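Local coordinates for protein transmembrane oligosaccharyl transferase (Archaeoglobus fulgidus, PDB 3WAJ) that belongs to the STT3 family of membrane-embedded oligosaccharyl transferases, with a GT-C-type helical transmembrane part and a large C-terminal globular region, at residues H692-Y697 / I853-V858; Y826-N829 / K835-T838. All coordinates share one frame; numbering follows the deposited sequence.

How the contacts relate
Running from the N terminus, the chain leaves the membrane helices and, in the C-terminal globular region, lays down strand 693-698 at the edge of a mixed five-stranded sheet. Contact 1 closes a long loop from this strand to the start of helix 855-860, and contact 2 is nested inside that loop, where the loop after strand 819-824 folds back on the beginning of strand 835-844. The two contacts lie about 8 Å apart, centre to centre, and touch each other directly: Ser827 and Asn829 bond to Glu855, and Tyr826 packs on Arg694. Contact 1 ties the mixed sheet to the peripheral part; contact 2 fixes loop 826-829, which meets that salt bridge, on strand 835-844.

Contact 1: residues H692-Y697 / I853-V858; sequences HYRMIY and IYESQV
A bidentate salt bridge between Arg694 and Glu855 joins an edge strand of a mixed five-stranded sheet, 693-698, to the first turn of helix 855-860 in the C-terminal peripheral part. The arginine presents its far end to the carboxylate: NH1 bonds OE1 of Glu855 and NH2 bonds OE2, each at 2.9 Å between donor and acceptor. Both oxygens use their syn lone pairs and lie within a few degrees of the guanidinium plane, so the two N-H bonds run almost side by side; the flat groups are nearly coplanar, 11° apart. Reach comes from the arginine chain, extended from CG to NE, while Glu855 bends at its second torsion (chi2 73°) to turn its carboxylate to the strand.

Each partner has further polar company. Glu775 on the neighbouring strand 771-776 forms a second salt bridge with Arg694 NH2; Ser827 and Gln859 hydrogen-bond OE1 and OE2 of Glu855, respectively. The two carboxylates offset the guanidinium charge, and their bonds probably hold its rotation. Tyr854 is the N-cap residue of the helix, and its backbone N bonds Gln857 OE1 (3.0 Å). One turn along from the cap, Val858 places CG1 obliquely beside the guanidinium, 4.2 Å from Arg694 NH1.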
loop_
_atom_site.group_PDB
_atom_site.type_symbol
_atom_site.label_atom_id
_atom_site.label_comp_id
_atom_site.label_asym_id
_atom_site.label_seq_id
_atom_site.Cartn_x
_atom_site.Cartn_y
_atom_site.Cartn_z
ATOM N N HIS A 692 9.872 26.422 16.017
ATOM C CA HIS A 692 10.340 26.324 14.642
ATOM C C HIS A 692 9.284 25.799 13.679
ATOM O O HIS A 692 9.606 25.394 12.563
ATOM C CB HIS A 692 11.568 25.410 14.585
ATOM C CG HIS A 692 12.703 25.885 15.438
ATOM N ND1 HIS A 692 13.468 26.986 15.109
ATOM C CD2 HIS A 692 13.189 25.427 16.615
ATOM C CE1 HIS A 692 14.382 27.177 16.043
ATOM N NE2 HIS A 692 14.232 26.246 16.969
ATOM N N TYR A 693 8.024 25.793 14.106
ATOM C CA TYR A 693 6.938 25.305 13.251
ATOM C C TYR A 693 5.749 26.234 13.364
ATOM O O TYR A 693 5.456 26.721 14.451
ATOM C CB TYR A 693 6.536 23.874 13.653
ATOM C CG TYR A 693 7.684 22.923 13.515
ATOM C CD1 TYR A 693 7.823 22.153 12.384
ATOM C CD2 TYR A 693 8.661 22.836 14.493
ATOM C CE1 TYR A 693 8.900 21.301 12.229
ATOM C CE2 TYR A 693 9.759 21.989 14.343
ATOM C CZ TYR A 693 9.863 21.225 13.215
ATOM O OH TYR A 693 10.935 20.382 13.062
ATOM N N ARG A 694 5.069 26.487 12.247
ATOM C CA ARG A 694 3.844 27.305 12.242
ATOM C C ARG A 694 2.845 26.595 11.350
ATOM O O ARG A 694 3.241 25.926 10.387
ATOM C CB ARG A 694 4.119 28.731 11.715
ATOM C CG ARG A 694 4.856 28.792 10.364
ATOM C CD ARG A 694 4.949 30.210 9.859
ATOM N NE ARG A 694 5.622 30.339 8.564
ATOM C CZ ARG A 694 5.910 31.503 7.980
ATOM N NH1 ARG A 694 5.593 32.640 8.576
ATOM N NH2 ARG A 694 6.519 31.529 6.810
ATOM N N MET A 695 1.560 26.704 11.660
ATOM C CA MET A 695 0.558 26.142 10.769
ATOM C C MET A 695 0.411 27.093 9.583
ATOM O O MET A 695 0.475 28.313 9.751
ATOM C CB MET A 695 -0.763 25.967 11.510
ATOM C CG MET A 695 -1.931 25.474 10.660
ATOM S SD MET A 695 -3.231 24.853 11.729
ATOM C CE MET A 695 -4.577 25.220 10.688
ATOM N N ILE A 696 0.240 26.548 8.382
ATOM C CA ILE A 696 0.052 27.411 7.217
ATOM C C ILE A 696 -1.258 27.150 6.493
ATOM O O ILE A 696 -1.720 27.992 5.710
ATOM C CB ILE A 696 1.219 27.317 6.227
ATOM C CG1 ILE A 696 1.378 25.888 5.717
ATOM C CG2 ILE A 696 2.497 27.806 6.870
ATOM C CD1 ILE A 696 2.536 25.726 4.738
ATOM N N TYR A 697 -1.845 25.983 6.764
ATOM C CA TYR A 697 -3.079 25.528 6.112
ATOM C C TYR A 697 -3.695 24.348 6.868
ATOM O O TYR A 697 -2.969 23.481 7.364
ATOM C CB TYR A 697 -2.762 25.105 4.666
ATOM C CG TYR A 697 -3.909 24.486 3.877
ATOM C CD1 TYR A 697 -4.249 23.138 4.024
ATOM C CD2 TYR A 697 -4.615 25.234 2.935
ATOM C CE1 TYR A 697 -5.287 22.564 3.274
ATOM C CE2 TYR A 697 -5.646 24.670 2.190
ATOM C CZ TYR A 697 -5.976 23.338 2.364
ATOM O OH TYR A 697 -6.993 22.783 1.630
ATOM N N ILE A 853 5.817 40.750 14.321
ATOM C CA ILE A 853 6.990 40.151 13.687
ATOM C C ILE A 853 6.786 40.125 12.177
ATOM O O ILE A 853 5.668 39.901 11.706
ATOM C CB ILE A 853 7.206 38.701 14.185
ATOM C CG1 ILE A 853 7.415 38.675 15.701
ATOM C CG2 ILE A 853 8.394 38.047 13.491
ATOM C CD1 ILE A 853 8.720 39.313 16.135
ATOM N N TYR A 854 7.857 40.339 11.417
ATOM C CA TYR A 854 7.760 40.283 9.958
ATOM C C TYR A 854 8.393 39.014 9.372
ATOM O O TYR A 854 9.291 38.400 9.977
ATOM C CB TYR A 854 8.283 41.588 9.318
ATOM C CG TYR A 854 7.482 42.774 9.799
ATOM C CD1 TYR A 854 6.262 43.096 9.209
ATOM C CD2 TYR A 854 7.909 43.536 10.881
ATOM C CE1 TYR A 854 5.501 44.166 9.664
ATOM C CE2 TYR A 854 7.152 44.610 11.346
ATOM C CZ TYR A 854 5.948 44.920 10.733
ATOM O OH TYR A 854 5.189 45.980 11.180
ATOM N N GLU A 855 7.889 38.625 8.202
ATOM C CA GLU A 855 8.259 37.378 7.550
ATOM C C GLU A 855 9.773 37.197 7.418
ATOM O O GLU A 855 10.287 36.087 7.584
ATOM C CB GLU A 855 7.544 37.276 6.188
ATOM C CG GLU A 855 7.923 36.075 5.335
ATOM C CD GLU A 855 7.354 34.766 5.866
ATOM O OE1 GLU A 855 6.743 34.779 6.964
ATOM O OE2 GLU A 855 7.511 33.726 5.174
ATOM N N SER A 856 10.489 38.289 7.152
ATOM C CA SER A 856 11.929 38.196 6.914
ATOM C C SER A 856 12.659 37.887 8.218
ATOM O O SER A 856 13.639 37.132 8.229
ATOM C CB SER A 856 12.470 39.476 6.274
ATOM O OG SER A 856 12.476 40.545 7.196
ATOM N N GLN A 857 12.171 38.462 9.317
ATOM C CA GLN A 857 12.734 38.190 10.637
ATOM C C GLN A 857 12.578 36.714 10.995
ATOM O O GLN A 857 13.486 36.094 11.543
ATOM C CB GLN A 857 12.056 39.071 11.687
ATOM C CG GLN A 857 11.990 40.548 11.293
ATOM C CD GLN A 857 11.501 41.448 12.416
ATOM O OE1 GLN A 857 10.306 41.497 12.718
ATOM N NE2 GLN A 857 12.429 42.171 13.038
ATOM N N VAL A 858 11.416 36.157 10.663
ATOM C CA VAL A 858 11.138 34.739 10.864
ATOM C C VAL A 858 11.947 33.840 9.922
ATOM O O VAL A 858 12.503 32.818 10.350
ATOM C CB VAL A 858 9.622 34.439 10.719
ATOM C CG1 VAL A 858 9.366 32.957 10.461
ATOM C CG2 VAL A 858 8.871 34.886 11.951
#

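Contact 2: residues Y826-N829 / K835-T838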
loop_
_atom_site.group_PDB
_atom_site.type_symbol
_atom_site.label_atom_id
_atom_site.label_comp_id
_atom_site.label_asym_id
_atom_site.label_seq_id
_atom_site.Cartn_x
_atom_site.Cartn_y
_atom_site.Cartn_z
ATOM N N TYR A 826 5.479 32.675 13.964
ATOM C CA TYR A 826 4.422 33.325 13.186
ATOM C C TYR A 826 4.784 34.771 12.848
ATOM O O TYR A 826 5.292 35.507 13.695
ATOM C CB TYR A 826 3.073 33.264 13.911
ATOM C CG TYR A 826 2.419 31.897 13.895
ATOM C CD1 TYR A 826 1.799 31.412 12.742
ATOM C CD2 TYR A 826 2.401 31.098 15.035
ATOM C CE1 TYR A 826 1.189 30.163 12.725
ATOM C CE2 TYR A 826 1.786 29.854 15.023
ATOM C CZ TYR A 826 1.187 29.399 13.873
ATOM O OH TYR A 826 0.592 28.169 13.879
ATOM N N SER A 827 4.532 35.170 11.605
ATOM C CA SER A 827 4.741 36.564 11.196
ATOM C C SER A 827 3.413 37.191 10.814
ATOM O O SER A 827 2.410 36.492 10.622
ATOM C CB SER A 827 5.711 36.670 10.022
ATOM O OG SER A 827 5.144 36.139 8.837
ATOM N N HIS A 828 3.403 38.511 10.693
ATOM C CA HIS A 828 2.158 39.212 10.417
ATOM C C HIS A 828 1.987 39.616 8.950
ATOM O O HIS A 828 0.990 40.231 8.583
ATOM C CB HIS A 828 1.971 40.373 11.399
ATOM C CG HIS A 828 1.635 39.912 12.788
ATOM N ND1 HIS A 828 2.596 39.534 13.705
ATOM C CD2 HIS A 828 0.439 39.715 13.394
ATOM C CE1 HIS A 828 2.007 39.149 14.825
ATOM N NE2 HIS A 828 0.699 39.252 14.664
ATOM N N ASN A 829 2.935 39.218 8.104
ATOM C CA ASN A 829 2.831 39.519 6.681
ATOM C C ASN A 829 3.096 38.333 5.756
ATOM O O ASN A 829 3.364 38.520 4.569
ATOM C CB ASN A 829 3.743 40.696 6.304
ATOM C CG ASN A 829 5.197 40.466 6.696
ATOM O OD1 ASN A 829 5.485 39.815 7.701
ATOM N ND2 ASN A 829 6.121 40.999 5.897
ATOM N N LYS A 835 -3.158 32.686 9.645
ATOM C CA LYS A 835 -2.412 33.850 10.146
ATOM C C LYS A 835 -2.725 34.227 11.593
ATOM O O LYS A 835 -3.799 33.907 12.116
ATOM C CB LYS A 835 -2.531 35.082 9.211
ATOM C CG LYS A 835 -3.906 35.375 8.642
ATOM C CD LYS A 835 -3.918 35.244 7.107
ATOM C CE LYS A 835 -2.990 36.246 6.419
ATOM N NZ LYS A 835 -2.723 35.926 4.976
ATOM N N PRO A 836 -1.764 34.882 12.259
ATOM C CA PRO A 836 -2.097 35.407 13.586
ATOM C C PRO A 836 -3.028 36.610 13.425
ATOM O O PRO A 836 -2.884 37.371 12.462
ATOM C CB PRO A 836 -0.733 35.824 14.166
ATOM C CG PRO A 836 0.202 35.950 12.982
ATOM C CD PRO A 836 -0.337 35.042 11.906
ATOM N N ILE A 837 -3.990 36.764 14.335
ATOM C CA ILE A 837 -4.906 37.904 14.284
ATOM C C ILE A 837 -4.701 38.898 15.428
ATOM O O ILE A 837 -5.405 39.900 15.514
ATOM C CB ILE A 837 -6.391 37.484 14.247
ATOM C CG1 ILE A 837 -6.769 36.669 15.487
ATOM C CG2 ILE A 837 -6.714 36.742 12.955
ATOM C CD1 ILE A 837 -8.236 36.228 15.494
ATOM N N THR A 838 -3.757 38.598 16.316
ATOM C CA THR A 838 -3.288 39.561 17.312
ATOM C C THR A 838 -1.773 39.617 17.207
ATOM O O THR A 838 -1.158 38.702 16.671
ATOM C CB THR A 838 -3.655 39.151 18.761
ATOM O OG1 THR A 838 -2.779 38.102 19.197
ATOM C CG2 THR A 838 -5.120 38.697 18.867
#
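His828 lays one face of its imidazole over Pro836, whose CG sits 3.9 Å from the ring centroid, a CH-pi contact. The ring's edge is occupied too: NE2 donates to the backbone O of Thr838 at 2.8 Å, and the N-H points almost straight at it (176°). That oxygen lies in the imidazole plane, whereas the donor stands well above the carbonyl plane of Thr838, 42° out of it. The first torsion of His828 sets CG beside its own backbone N (chi1 -72°), which swings the ring across the proline to reach this carbonyl.

These residues join the loop after strand 819-824 to the opening of strand 835-844, which belongs to a four-stranded antiparallel sheet in the peripheral part of the chain. Pro836 packs against the loop with CG 3.3 Å from Ser827 O and 4.0 Å from Tyr826 CB; its side chain also touches Ile799 on strand 792-800. The Tyr826 side chain runs on to strand 693-698, where its OH accepts a hydrogen bond from Met695 N and its ring packs on Arg694. With NE2 of His828 donating to Thr838, ND1 weakly accepts from Ile853 N; the His828 backbone also hydrogen-bonds with Ile853, so the link to the residues leading into helix 855-860 does not rest on the weak bond alone.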